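Local coordinates for protein probable endoglucanase (Gluconacetobacter xylinus, PDB 1WZZ) that hydrolyses internal beta-1,4-glucosidic linkages of cellulose and carboxymethyl-cellulose as a family 8 endoglucanase, at residues 23-28 and 308-313; 157-162 and 212-217; 289-294 and 314-319. All blocks are in the same frame, centred on the assembly; numbering follows the deposited sequence.

Overall arrangement
All three contacts belong to one glycoside hydrolase family 8 domain, an (alpha/alpha)6 barrel. Contacts 1 and 3 are neighbours, their centres 10 Å apart, and they alternate along the chain: 23-28, 289-294, 308-313, 314-319, the last two ranges running straight on into helix 315-331. Phe26 of contact 1 meets Tyr315 of contact 3, and Pro313 meets Pro289, so helices 18-30 and 289-297 both lie against the start of helix 315-331 or the loop before it. Contact 2 falls between the two halves of contact 1 in sequence and across the chain's centre in space, about 34 Å away between centres; there a loop meets the residue that leads into the middle strand of a three-stranded antiparallel sheet, near the predicted catalytic residues.

Contact 1 of 3, residues 23-28 and 308-313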
ATOM      1  N   TRP A  23      11.685  -7.416 -10.910  1.00 12.96           N
ATOM      2  CA  TRP A  23      12.281  -6.133 -10.560  1.00 13.66           C
ATOM      3  C   TRP A  23      13.115  -5.614 -11.756  1.00 11.12           C
ATOM      4  O   TRP A  23      13.108  -4.410 -12.052  1.00 13.65           O
ATOM      5  CB  TRP A  23      13.190  -6.297  -9.316  1.00 12.98           C
ATOM      6  CG  TRP A  23      14.151  -5.125  -9.145  1.00 13.01           C
ATOM      7  CD1 TRP A  23      15.516  -5.184  -9.183  1.00 14.88           C
ATOM      8  CD2 TRP A  23      13.812  -3.733  -8.965  1.00 14.06           C
ATOM      9  NE1 TRP A  23      16.047  -3.919  -9.048  1.00 13.49           N
ATOM     10  CE2 TRP A  23      15.032  -3.014  -8.909  1.00 12.21           C
ATOM     11  CE3 TRP A  23      12.608  -3.022  -8.853  1.00 13.41           C
ATOM     12  CZ2 TRP A  23      15.083  -1.622  -8.748  1.00 13.37           C
ATOM     13  CZ3 TRP A  23      12.664  -1.609  -8.690  1.00 15.06           C
ATOM     14  CH2 TRP A  23      13.899  -0.939  -8.640  1.00 13.63           C
ATOM     15  N   ALA A  24      13.841  -6.504 -12.425  1.00 11.51           N
ATOM     16  CA  ALA A  24      14.644  -6.055 -13.563  1.00 14.95           C
ATOM     17  C   ALA A  24      13.796  -5.344 -14.596  1.00 13.09           C
ATOM     18  O   ALA A  24      14.222  -4.339 -15.188  1.00 14.05           O
ATOM     19  CB  ALA A  24      15.380  -7.225 -14.195  1.00 13.49           C
ATOM     20  N   ILE A  25      12.581  -5.846 -14.822  1.00 11.79           N
ATOM     21  CA  ILE A  25      11.689  -5.210 -15.779  1.00 12.66           C
ATOM     22  C   ILE A  25      11.185  -3.869 -15.248  1.00 12.51           C
ATOM     23  O   ILE A  25      11.187  -2.865 -15.949  1.00 13.70           O
ATOM     24  CB  ILE A  25      10.484  -6.148 -16.113  1.00 13.98           C
ATOM     25  CG1 ILE A  25      11.020  -7.434 -16.750  1.00 13.58           C
ATOM     26  CG2 ILE A  25       9.489  -5.431 -17.062  1.00 13.08           C
ATOM     27  CD1 ILE A  25       9.950  -8.548 -16.850  1.00 14.69           C
ATOM     28  N   PHE A  26      10.770  -3.844 -13.985  1.00 12.69           N
ATOM     29  CA  PHE A  26      10.275  -2.617 -13.387  1.00 12.99           C
ATOM     30  C   PHE A  26      11.343  -1.504 -13.429  1.00 14.66           C
ATOM     31  O   PHE A  26      11.068  -0.351 -13.769  1.00 15.16           O
ATOM     32  CB  PHE A  26       9.891  -2.901 -11.937  1.00 14.46           C
ATOM     33  CG  PHE A  26       9.228  -1.737 -11.242  1.00 15.81           C
ATOM     34  CD1 PHE A  26       7.837  -1.658 -11.152  1.00 17.93           C
ATOM     35  CD2 PHE A  26       9.992  -0.768 -10.637  1.00 16.92           C
ATOM     36  CE1 PHE A  26       7.222  -0.612 -10.442  1.00 19.72           C
ATOM     37  CE2 PHE A  26       9.393   0.273  -9.930  1.00 18.41           C
ATOM     38  CZ  PHE A  26       8.004   0.343  -9.835  1.00 19.20           C
ATOM     39  N   ARG A  27      12.555  -1.880 -13.053  1.00 14.02           N
ATOM     40  CA  ARG A  27      13.699  -0.964 -13.029  1.00 15.98           C
ATOM     41  C   ARG A  27      13.966  -0.379 -14.429  1.00 15.01           C
ATOM     42  O   ARG A  27      14.172   0.824 -14.623  1.00 14.86           O
ATOM     43  CB  ARG A  27      14.912  -1.740 -12.524  1.00 14.38           C
ATOM     44  CG  ARG A  27      16.245  -0.955 -12.450  1.00 17.89           C
ATOM     45  CD  ARG A  27      17.400  -1.842 -11.952  1.00 17.55           C
ATOM     46  NE  ARG A  27      17.641  -3.014 -12.807  1.00 25.15           N
ATOM     47  CZ  ARG A  27      18.396  -4.069 -12.478  1.00 27.79           C
ATOM     48  NH1 ARG A  27      19.010  -4.133 -11.297  1.00 29.77           N
ATOM     49  NH2 ARG A  27      18.542  -5.077 -13.338  1.00 30.38           N
ATOM     50  N   ALA A  28      13.933  -1.248 -15.419  1.00 14.75           N
ATOM     51  CA  ALA A  28      14.190  -0.813 -16.777  1.00 15.47           C
ATOM     52  C   ALA A  28      13.174   0.206 -17.244  1.00 16.20           C
ATOM     53  O   ALA A  28      13.521   1.189 -17.909  1.00 18.74           O
ATOM     54  CB  ALA A  28      14.178  -2.025 -17.692  1.00 15.24           C
ATOM     55  N   THR A 308       3.122 -11.380 -15.553  1.00 15.26           N
ATOM     56  CA  THR A 308       4.502 -10.874 -15.540  1.00 15.31           C
ATOM     57  C   THR A 308       4.532  -9.436 -16.047  1.00 14.23           C
ATOM     58  O   THR A 308       3.648  -8.972 -16.810  1.00 14.64           O
ATOM     59  CB  THR A 308       5.457 -11.773 -16.386  1.00 16.25           C
ATOM     60  OG1 THR A 308       4.948 -11.884 -17.719  1.00 18.73           O
ATOM     61  CG2 THR A 308       5.566 -13.164 -15.741  1.00 19.11           C
ATOM     62  N   LEU A 309       5.554  -8.698 -15.640  1.00 12.49           N
ATOM     63  CA  LEU A 309       5.633  -7.284 -15.967  1.00 14.21           C
ATOM     64  C   LEU A 309       5.890  -6.924 -17.426  1.00 14.25           C
ATOM     65  O   LEU A 309       5.633  -5.792 -17.833  1.00 16.11           O
ATOM     66  CB  LEU A 309       6.674  -6.597 -15.043  1.00 12.46           C
ATOM     67  CG  LEU A 309       6.079  -6.036 -13.741  1.00 14.59           C
ATOM     68  CD1 LEU A 309       5.526  -7.147 -12.881  1.00 15.61           C
ATOM     69  CD2 LEU A 309       7.136  -5.237 -12.983  1.00 14.08           C
ATOM     70  N   ASP A 310       6.408  -7.870 -18.202  1.00 17.30           N
ATOM     71  CA  ASP A 310       6.630  -7.572 -19.602  1.00 20.85           C
ATOM     72  C   ASP A 310       5.288  -7.390 -20.327  1.00 20.79           C
ATOM     73  O   ASP A 310       5.249  -6.863 -21.441  1.00 23.20           O
ATOM     74  CB  ASP A 310       7.492  -8.658 -20.264  1.00 25.71           C
ATOM     75  CG  ASP A 310       7.019 -10.064 -19.968  1.00 31.95           C
ATOM     76  OD1 ASP A 310       6.885 -10.431 -18.780  1.00 34.37           O
ATOM     77  OD2 ASP A 310       6.808 -10.830 -20.940  1.00 37.16           O
ATOM     78  N   HIS A 311       4.200  -7.790 -19.671  1.00 20.04           N
ATOM     79  CA  HIS A 311       2.852  -7.655 -20.212  1.00 20.33           C
ATOM     80  C   HIS A 311       2.039  -6.575 -19.504  1.00 20.63           C
ATOM     81  O   HIS A 311       0.856  -6.396 -19.805  1.00 20.79           O
ATOM     82  CB  HIS A 311       2.106  -8.989 -20.110  1.00 23.38           C
ATOM     83  CG  HIS A 311       2.727 -10.073 -20.930  1.00 26.97           C
ATOM     84  ND1 HIS A 311       3.047 -11.311 -20.415  1.00 29.42           N
ATOM     85  CD2 HIS A 311       3.182 -10.067 -22.205  1.00 28.80           C
ATOM     86  CE1 HIS A 311       3.679 -12.018 -21.334  1.00 28.59           C
ATOM     87  NE2 HIS A 311       3.775 -11.286 -22.429  1.00 30.24           N
ATOM     88  N   ALA A 312       2.665  -5.858 -18.564  1.00 17.60           N
ATOM     89  CA  ALA A 312       1.971  -4.823 -17.810  1.00 17.00           C
ATOM     90  C   ALA A 312       1.552  -3.668 -18.709  1.00 17.12           C
ATOM     91  O   ALA A 312       2.377  -3.104 -19.445  1.00 18.91           O
ATOM     92  CB  ALA A 312       2.884  -4.289 -16.683  1.00 19.33           C
ATOM     93  N   PRO A 313       0.278  -3.269 -18.638  1.00 17.71           N
ATOM     94  CA  PRO A 313      -0.189  -2.166 -19.494  1.00 19.50           C
ATOM     95  C   PRO A 313       0.255  -0.800 -19.052  1.00 21.18           C
ATOM     96  O   PRO A 313       0.312   0.135 -19.858  1.00 20.35           O
ATOM     97  CB  PRO A 313      -1.710  -2.329 -19.473  1.00 20.81           C
ATOM     98  CG  PRO A 313      -1.964  -2.939 -18.088  1.00 20.61           C
ATOM     99  CD  PRO A 313      -0.852  -3.950 -17.968  1.00 17.61           C
TER
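The Phe26 ring meets Leu309 at its edge, where the CD2 methyl of the leucine lies near the ring plane, 4.1 Å from Phe26 CD1. Tyr30 and Phe57 pack edge-to-face with the same ring, so an aromatic side chain suits this buried place. Within the segments, the Trp23 ring carries Arg27 CB over one face, 3.7 Å above the plane, and the His311 ring has Asp310 OD2 above one face, displaced toward the rim. Leu309 reaches across to both its partners. Its CD2 lies 3.8 Å from Phe26 CB, while its CB takes the CG2 methyl of Ile25 at 3.7 Å. The branched isoleucine fits because its two arms do different work: CG2 stands opposite the backbone N and faces Leu309, whereas the chain through CG1 (chi1 -62°) carries CD1 to within 3.9 Å of Asp310 N. In the (alpha/alpha)6 barrel this joins helix 18-30, the first of the chain, to the loop that leads into the last, helix 315-331, on which Phe26 touches Leu322 and Leu309 touches Thr321. An alanine in place of Ile25 would lack both arms and would probably leave a gap beside Leu309 CB and the Asp310 backbone. The loop itself is shaped by a 3-10 turn, with His311 N bonded to Thr308 O. Thr308 OG1 donates to Asp310 OD1 at 2.6 Å, on the syn side but 32° out of the carboxylate plane, which steadies the aspartate at the more exposed margin. Polar ties from the helix reinforce the apolar contact: Gln22 OE1 accepts from Leu309 N, and Lys29 NZ donates to Leu309 O.

Contact 2 of 3, residues 157-162 and 212-217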
ATOM      1  N   VAL A 157      -3.216  16.232   6.555  1.00 16.30           N
ATOM      2  CA  VAL A 157      -4.265  17.182   6.219  1.00 18.87           C
ATOM      3  C   VAL A 157      -5.362  16.631   5.353  1.00 19.09           C
ATOM      4  O   VAL A 157      -5.091  15.920   4.377  1.00 20.68           O
ATOM      5  CB  VAL A 157      -3.656  18.388   5.465  1.00 21.58           C
ATOM      6  CG1 VAL A 157      -4.751  19.354   5.004  1.00 24.68           C
ATOM      7  CG2 VAL A 157      -2.662  19.089   6.375  1.00 24.57           C
ATOM      8  N   GLY A 158      -6.595  16.969   5.723  1.00 20.24           N
ATOM      9  CA  GLY A 158      -7.745  16.617   4.917  1.00 22.73           C
ATOM     10  C   GLY A 158      -8.599  15.429   5.264  1.00 22.87           C
ATOM     11  O   GLY A 158      -9.602  15.168   4.571  1.00 24.27           O
ATOM     12  N   PHE A 159      -8.241  14.716   6.319  1.00 20.65           N
ATOM     13  CA  PHE A 159      -8.990  13.511   6.653  1.00 20.85           C
ATOM     14  C   PHE A 159      -9.672  13.504   8.008  1.00 23.02           C
ATOM     15  O   PHE A 159     -10.164  12.479   8.456  1.00 20.72           O
ATOM     16  CB  PHE A 159      -8.051  12.305   6.498  1.00 20.03           C
ATOM     17  CG  PHE A 159      -7.414  12.223   5.131  1.00 18.36           C
ATOM     18  CD1 PHE A 159      -8.132  11.738   4.030  1.00 16.43           C
ATOM     19  CD2 PHE A 159      -6.113  12.675   4.929  1.00 16.70           C
ATOM     20  CE1 PHE A 159      -7.558  11.711   2.745  1.00 17.32           C
ATOM     21  CE2 PHE A 159      -5.531  12.654   3.660  1.00 17.61           C
ATOM     22  CZ  PHE A 159      -6.259  12.169   2.557  1.00 16.41           C
ATOM     23  N   THR A 160      -9.666  14.636   8.696  1.00 25.04           N
ATOM     24  CA  THR A 160     -10.374  14.684   9.966  1.00 28.21           C
ATOM     25  C   THR A 160     -11.423  15.776   9.789  1.00 30.92           C
ATOM     26  O   THR A 160     -11.118  16.896   9.388  1.00 30.44           O
ATOM     27  CB  THR A 160      -9.454  15.007  11.176  1.00 30.80           C
ATOM     28  OG1 THR A 160      -8.641  13.864  11.482  1.00 32.81           O
ATOM     29  CG2 THR A 160     -10.296  15.322  12.425  1.00 33.92           C
ATOM     30  N   LYS A 161     -12.670  15.415  10.041  1.00 31.67           N
ATOM     31  CA  LYS A 161     -13.768  16.353   9.916  1.00 35.10           C
ATOM     32  C   LYS A 161     -14.327  16.536  11.317  1.00 35.69           C
ATOM     33  O   LYS A 161     -13.870  15.903  12.277  1.00 33.55           O
ATOM     34  CB  LYS A 161     -14.839  15.796   8.968  1.00 35.18           C
ATOM     35  CG  LYS A 161     -14.388  15.661   7.517  1.00 39.32           C
ATOM     36  CD  LYS A 161     -15.293  14.694   6.732  1.00 43.47           C
ATOM     37  CE  LYS A 161     -16.759  15.137   6.732  1.00 46.45           C
ATOM     38  NZ  LYS A 161     -17.665  14.134   6.084  1.00 48.94           N
ATOM     39  N   LYS A 162     -15.312  17.412  11.442  1.00 37.87           N
ATOM     40  CA  LYS A 162     -15.909  17.680  12.736  1.00 40.08           C
ATOM     41  C   LYS A 162     -16.524  16.425  13.349  1.00 39.32           C
ATOM     42  O   LYS A 162     -16.238  16.077  14.493  1.00 38.92           O
ATOM     43  CB  LYS A 162     -16.975  18.768  12.577  1.00 42.77           C
ATOM     44  CG  LYS A 162     -16.435  20.016  11.893  1.00 47.53           C
ATOM     45  CD  LYS A 162     -17.550  20.965  11.465  1.00 50.05           C
ATOM     46  CE  LYS A 162     -16.990  22.129  10.652  1.00 50.75           C
ATOM     47  NZ  LYS A 162     -18.079  22.998  10.117  1.00 52.73           N
ATOM     48  N   PRO A 212     -14.176  -0.360   1.219  1.00 11.14           N
ATOM     49  CA  PRO A 212     -14.162   0.757   0.286  1.00 10.88           C
ATOM     50  C   PRO A 212     -12.740   1.325   0.176  1.00 12.33           C
ATOM     51  O   PRO A 212     -11.897   1.073   1.038  1.00 11.35           O
ATOM     52  CB  PRO A 212     -15.087   1.776   0.973  1.00 12.93           C
ATOM     53  CG  PRO A 212     -14.738   1.584   2.432  1.00 12.67           C
ATOM     54  CD  PRO A 212     -14.604   0.062   2.574  1.00 11.79           C
ATOM     55  N   ASP A 213     -12.480   2.082  -0.880  1.00 12.29           N
ATOM     56  CA  ASP A 213     -11.185   2.758  -0.981  1.00 10.19           C
ATOM     57  C   ASP A 213     -11.106   3.725   0.229  1.00 12.55           C
ATOM     58  O   ASP A 213     -10.050   3.860   0.863  1.00 11.15           O
ATOM     59  CB  ASP A 213     -11.105   3.600  -2.264  1.00 11.44           C
ATOM     60  CG  ASP A 213     -11.139   2.772  -3.528  1.00 13.83           C
ATOM     61  OD1 ASP A 213     -10.486   1.699  -3.586  1.00 13.48           O
ATOM     62  OD2 ASP A 213     -11.823   3.215  -4.489  1.00 14.83           O
ATOM     63  N   TRP A 214     -12.229   4.378   0.553  1.00 13.83           N
ATOM     64  CA  TRP A 214     -12.267   5.379   1.633  1.00 14.23           C
ATOM     65  C   TRP A 214     -13.408   5.106   2.608  1.00 14.55           C
ATOM     66  O   TRP A 214     -14.577   5.014   2.208  1.00 15.19           O
ATOM     67  CB  TRP A 214     -12.427   6.770   1.018  1.00 13.42           C
ATOM     68  CG  TRP A 214     -11.328   7.109   0.059  1.00 12.84           C
ATOM     69  CD1 TRP A 214     -11.359   6.990  -1.302  1.00 12.11           C
ATOM     70  CD2 TRP A 214     -10.036   7.630   0.392  1.00 12.30           C
ATOM     71  NE1 TRP A 214     -10.163   7.403  -1.842  1.00 14.03           N
ATOM     72  CE2 TRP A 214      -9.334   7.804  -0.820  1.00 14.79           C
ATOM     73  CE3 TRP A 214      -9.402   7.971   1.601  1.00 12.87           C
ATOM     74  CZ2 TRP A 214      -8.030   8.308  -0.863  1.00 14.96           C
ATOM     75  CZ3 TRP A 214      -8.087   8.472   1.551  1.00 14.26           C
ATOM     76  CH2 TRP A 214      -7.428   8.634   0.322  1.00 16.00           C
ATOM     77  N   LEU A 215     -13.039   4.976   3.886  1.00 13.55           N
ATOM     78  CA  LEU A 215     -13.952   4.649   4.974  1.00 13.91           C
ATOM     79  C   LEU A 215     -14.145   5.817   5.942  1.00 15.38           C
ATOM     80  O   LEU A 215     -13.182   6.441   6.333  1.00 17.60           O
ATOM     81  CB  LEU A 215     -13.387   3.489   5.766  1.00 13.34           C
ATOM     82  CG  LEU A 215     -14.225   2.877   6.887  1.00 14.09           C
ATOM     83  CD1 LEU A 215     -15.425   2.065   6.263  1.00 16.00           C
ATOM     84  CD2 LEU A 215     -13.323   1.961   7.719  1.00 17.37           C
ATOM     85  N   ALA A 216     -15.389   6.093   6.331  1.00 15.28           N
ATOM     86  CA  ALA A 216     -15.638   7.164   7.299  1.00 16.26           C
ATOM     87  C   ALA A 216     -15.969   6.495   8.625  1.00 15.24           C
ATOM     88  O   ALA A 216     -16.709   5.497   8.679  1.00 17.78           O
ATOM     89  CB  ALA A 216     -16.809   8.040   6.836  1.00 16.88           C
ATOM     90  N   VAL A 217     -15.403   7.018   9.711  1.00 15.07           N
ATOM     91  CA  VAL A 217     -15.656   6.480  11.033  1.00 17.01           C
ATOM     92  C   VAL A 217     -16.216   7.648  11.852  1.00 21.94           C
ATOM     93  O   VAL A 217     -15.541   8.657  12.029  1.00 22.00           O
ATOM     94  CB  VAL A 217     -14.350   6.007  11.714  1.00 17.18           C
ATOM     95  CG1 VAL A 217     -14.670   5.386  13.090  1.00 19.70           C
ATOM     96  CG2 VAL A 217     -13.612   5.009  10.793  1.00 18.32           C
TER
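Phe159 and Trp214 meet through one corner of each ring: Phe159 CE1 comes to 3.5 Å from Trp214 CZ3 and 3.9 Å from CH2. The planes are nearly parallel, at 6° to each other, yet the rings are slid so far apart that they barely overlap, the centroid of the phenyl ring lying 5.7 Å from that of the indole's six-membered ring. The pair therefore touches over a small corner of each ring instead of forming a full stack. Both residues adopt the same first torsion, with CG opposite the carbonyl carbon and next to the backbone N (chi1 -55° in Phe159, -58° in Trp214), and this swings the two rings toward each other from backbones whose closest CA atoms, those of Phe159 and Ala216, are still 9.2 Å apart. Long, flat side chains suit such a separation, since shorter ones could not bridge it. Trp214 stands just before the middle strand, 215-218, of a three-stranded antiparallel sheet, while Phe159 belongs to the loop that enters its outer strand, 164-167, and bonds through its backbone to Ile166. The Ile166 side chain packs on both Trp214 and Ala216. The indole also stacks with Trp230, and its side chain lies about 8 Å from those of Glu49 and Asp106, the proposed proton donor and nucleophile, so this cluster of aromatic groups is probably close to the substrate cleft. Gly158 allows the turn ahead of Phe159, because at its backbone angles a CB would be jammed against the preceding carbonyl oxygen. On the other side, Asp213 is held by Ser235 OG and by the backbone N atoms of Asp237 and Ala238, which fixes the chain immediately before the tryptophan.

Contact 3 of 3, residues 289-294 and 314-319; sequences PGYLAV and DYYSAA
Gly290 and Ser317 bring their helices together with CA atoms only 4.7 Å apart. The short segments run almost parallel, at 19°, with an axial separation of 8.3 Å. Glycine is what permits this closeness: a CB on Gly290 would point at the other helix and sit tightly, 3.2 Å from Ser317 O. At this close approach, Gly290 N donates to Ser317 OG at 3.0 Å, a somewhat bent bond (142°), giving the amide a partner from the opposite helix. Serine suits the position, being small and carrying an acceptor. Its OG stands opposite its own backbone N (chi1 -172°), a rotation that sends the hydroxyl across to Gly290 while the N-H turns the other way, to Asp314. Pro289, which has no N-H of its own to satisfy, lays its ring beside the same oxygen, CD being 3.3 Å from Ser317 OG. Asp314 is the N-cap of helix 315-331: its OD1 accepts from Ser317 N at 2.9 Å, nearly straight, and the partial positive charge of the helix start probably favours the carboxylate there. Farther in, Tyr291 and Tyr316 meet at their edges. Tyr291 CE1 lies 3.5 Å from Tyr316 OH, and Tyr316 CE2 lies in the plane of the Tyr291 ring. Both hydroxyls find carbonyl partners in other loops, Tyr291 OH at Gly273 O and Tyr316 OH at Tyr236 O, so the rings are held at both ends. Around this buried junction, Val294 continues the packing of helix 289-297 on Leu320 and Val324 of helix 315-331 and also meets Pro242 of helix 240-247, while Ala318 and Ala319 turn to Tyr30 and Phe26 of helix 18-30.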
ATOM      1  N   PRO A 289      -4.032  -6.362 -14.935  1.00 14.24           N
ATOM      2  CA  PRO A 289      -3.485  -7.631 -14.483  1.00 13.63           C
ATOM      3  C   PRO A 289      -3.078  -7.652 -13.020  1.00 11.65           C
ATOM      4  O   PRO A 289      -3.119  -8.692 -12.388  1.00 13.10           O
ATOM      5  CB  PRO A 289      -2.311  -7.856 -15.421  1.00 16.26           C
ATOM      6  CG  PRO A 289      -2.838  -7.234 -16.704  1.00 14.63           C
ATOM      7  CD  PRO A 289      -3.503  -5.977 -16.252  1.00 16.99           C
ATOM      8  N   GLY A 290      -2.671  -6.509 -12.488  1.00 12.42           N
ATOM      9  CA  GLY A 290      -2.309  -6.526 -11.075  1.00 10.54           C
ATOM     10  C   GLY A 290      -3.431  -7.018 -10.176  1.00 11.83           C
ATOM     11  O   GLY A 290      -3.181  -7.624  -9.133  1.00 11.91           O
ATOM     12  N   TYR A 291      -4.687  -6.762 -10.545  1.00 11.06           N
ATOM     13  CA  TYR A 291      -5.797  -7.243  -9.720  1.00 10.84           C
ATOM     14  C   TYR A 291      -5.858  -8.752  -9.802  1.00 10.63           C
ATOM     15  O   TYR A 291      -6.203  -9.391  -8.823  1.00 10.96           O
ATOM     16  CB  TYR A 291      -7.155  -6.717 -10.217  1.00 11.39           C
ATOM     17  CG  TYR A 291      -7.549  -5.350  -9.739  1.00 11.18           C
ATOM     18  CD1 TYR A 291      -6.641  -4.288  -9.741  1.00 11.28           C
ATOM     19  CD2 TYR A 291      -8.892  -5.087  -9.435  1.00 11.11           C
ATOM     20  CE1 TYR A 291      -7.079  -2.965  -9.460  1.00 10.65           C
ATOM     21  CE2 TYR A 291      -9.332  -3.802  -9.172  1.00 10.62           C
ATOM     22  CZ  TYR A 291      -8.440  -2.744  -9.186  1.00 12.23           C
ATOM     23  OH  TYR A 291      -8.939  -1.467  -8.976  1.00 13.23           O
ATOM     24  N   LEU A 292      -5.545  -9.312 -10.986  1.00 10.79           N
ATOM     25  CA  LEU A 292      -5.540 -10.758 -11.141  1.00 11.81           C
ATOM     26  C   LEU A 292      -4.485 -11.373 -10.239  1.00 12.12           C
ATOM     27  O   LEU A 292      -4.732 -12.403  -9.612  1.00 13.15           O
ATOM     28  CB  LEU A 292      -5.275 -11.137 -12.603  1.00 12.76           C
ATOM     29  CG  LEU A 292      -5.174 -12.627 -12.885  1.00 13.52           C
ATOM     30  CD1 LEU A 292      -6.440 -13.379 -12.425  1.00 15.54           C
ATOM     31  CD2 LEU A 292      -4.979 -12.755 -14.389  1.00 13.54           C
ATOM     32  N   ALA A 293      -3.320 -10.728 -10.146  1.00 11.98           N
ATOM     33  CA  ALA A 293      -2.267 -11.242  -9.273  1.00 10.91           C
ATOM     34  C   ALA A 293      -2.785 -11.272  -7.831  1.00 10.94           C
ATOM     35  O   ALA A 293      -2.620 -12.260  -7.118  1.00 12.58           O
ATOM     36  CB  ALA A 293      -1.021 -10.350  -9.383  1.00 11.42           C
ATOM     37  N   VAL A 294      -3.431 -10.188  -7.395  1.00 10.57           N
ATOM     38  CA  VAL A 294      -3.974 -10.171  -6.043  1.00 10.76           C
ATOM     39  C   VAL A 294      -4.997 -11.276  -5.829  1.00 11.78           C
ATOM     40  O   VAL A 294      -4.964 -11.997  -4.823  1.00 12.37           O
ATOM     41  CB  VAL A 294      -4.619  -8.801  -5.724  1.00 11.79           C
ATOM     42  CG1 VAL A 294      -5.352  -8.864  -4.366  1.00 10.83           C
ATOM     43  CG2 VAL A 294      -3.533  -7.731  -5.680  1.00 10.98           C
ATOM     44  N   ASP A 314       0.570  -0.669 -17.764  1.00 18.11           N
ATOM     45  CA  ASP A 314       1.007   0.604 -17.234  1.00 20.77           C
ATOM     46  C   ASP A 314       1.698   0.430 -15.902  1.00 17.35           C
ATOM     47  O   ASP A 314       1.790  -0.685 -15.371  1.00 18.11           O
ATOM     48  CB  ASP A 314      -0.173   1.573 -17.073  1.00 21.52           C
ATOM     49  CG  ASP A 314      -1.296   1.027 -16.180  1.00 25.30           C
ATOM     50  OD1 ASP A 314      -1.106   0.026 -15.456  1.00 19.56           O
ATOM     51  OD2 ASP A 314      -2.401   1.630 -16.201  1.00 30.06           O
ATOM     52  N   TYR A 315       2.199   1.547 -15.380  1.00 19.01           N
ATOM     53  CA  TYR A 315       2.882   1.556 -14.105  1.00 16.68           C
ATOM     54  C   TYR A 315       2.030   0.979 -12.975  1.00 16.37           C
ATOM     55  O   TYR A 315       2.482   0.141 -12.197  1.00 13.75           O
ATOM     56  CB  TYR A 315       3.285   2.987 -13.744  1.00 17.08           C
ATOM     57  CG  TYR A 315       3.772   3.089 -12.334  1.00 16.22           C
ATOM     58  CD1 TYR A 315       2.880   3.297 -11.272  1.00 18.31           C
ATOM     59  CD2 TYR A 315       5.112   2.864 -12.036  1.00 18.47           C
ATOM     60  CE1 TYR A 315       3.313   3.265  -9.962  1.00 21.30           C
ATOM     61  CE2 TYR A 315       5.555   2.823 -10.734  1.00 20.48           C
ATOM     62  CZ  TYR A 315       4.657   3.025  -9.698  1.00 23.23           C
ATOM     63  OH  TYR A 315       5.101   3.014  -8.400  1.00 25.85           O
ATOM     64  N   TYR A 316       0.788   1.441 -12.872  1.00 16.44           N
ATOM     65  CA  TYR A 316      -0.077   0.961 -11.799  1.00 13.81           C
ATOM     66  C   TYR A 316      -0.127  -0.561 -11.738  1.00 14.09           C
ATOM     67  O   TYR A 316       0.035  -1.175 -10.672  1.00 13.50           O
ATOM     68  CB  TYR A 316      -1.501   1.494 -11.970  1.00 14.94           C
ATOM     69  CG  TYR A 316      -2.433   0.947 -10.916  1.00 12.89           C
ATOM     70  CD1 TYR A 316      -2.617   1.626  -9.700  1.00 12.35           C
ATOM     71  CD2 TYR A 316      -3.075  -0.274 -11.096  1.00 13.25           C
ATOM     72  CE1 TYR A 316      -3.424   1.087  -8.695  1.00 13.29           C
ATOM     73  CE2 TYR A 316      -3.853  -0.826 -10.102  1.00 12.83           C
ATOM     74  CZ  TYR A 316      -4.033  -0.149  -8.902  1.00 14.04           C
ATOM     75  OH  TYR A 316      -4.823  -0.738  -7.922  1.00 14.21           O
ATOM     76  N   SER A 317      -0.370  -1.187 -12.882  1.00 14.07           N
ATOM     77  CA  SER A 317      -0.477  -2.640 -12.904  1.00 12.96           C
ATOM     78  C   SER A 317       0.863  -3.306 -12.598  1.00 13.35           C
ATOM     79  O   SER A 317       0.924  -4.301 -11.885  1.00 13.44           O
ATOM     80  CB  SER A 317      -1.006  -3.124 -14.271  1.00 13.63           C
ATOM     81  OG  SER A 317      -1.280  -4.524 -14.242  1.00 14.41           O
ATOM     82  N   ALA A 318       1.939  -2.748 -13.139  1.00 12.24           N
ATOM     83  CA  ALA A 318       3.265  -3.319 -12.895  1.00 11.25           C
ATOM     84  C   ALA A 318       3.621  -3.305 -11.418  1.00 12.89           C
ATOM     85  O   ALA A 318       4.103  -4.290 -10.884  1.00 11.94           O
ATOM     86  CB  ALA A 318       4.300  -2.541 -13.665  1.00 14.87           C
ATOM     87  N   ALA A 319       3.419  -2.163 -10.767  1.00 13.10           N
ATOM     88  CA  ALA A 319       3.762  -2.065  -9.357  1.00 11.53           C
ATOM     89  C   ALA A 319       2.915  -2.994  -8.507  1.00 10.12           C
ATOM     90  O   ALA A 319       3.414  -3.677  -7.620  1.00 10.84           O
ATOM     91  CB  ALA A 319       3.586  -0.622  -8.872  1.00 12.99           C
TER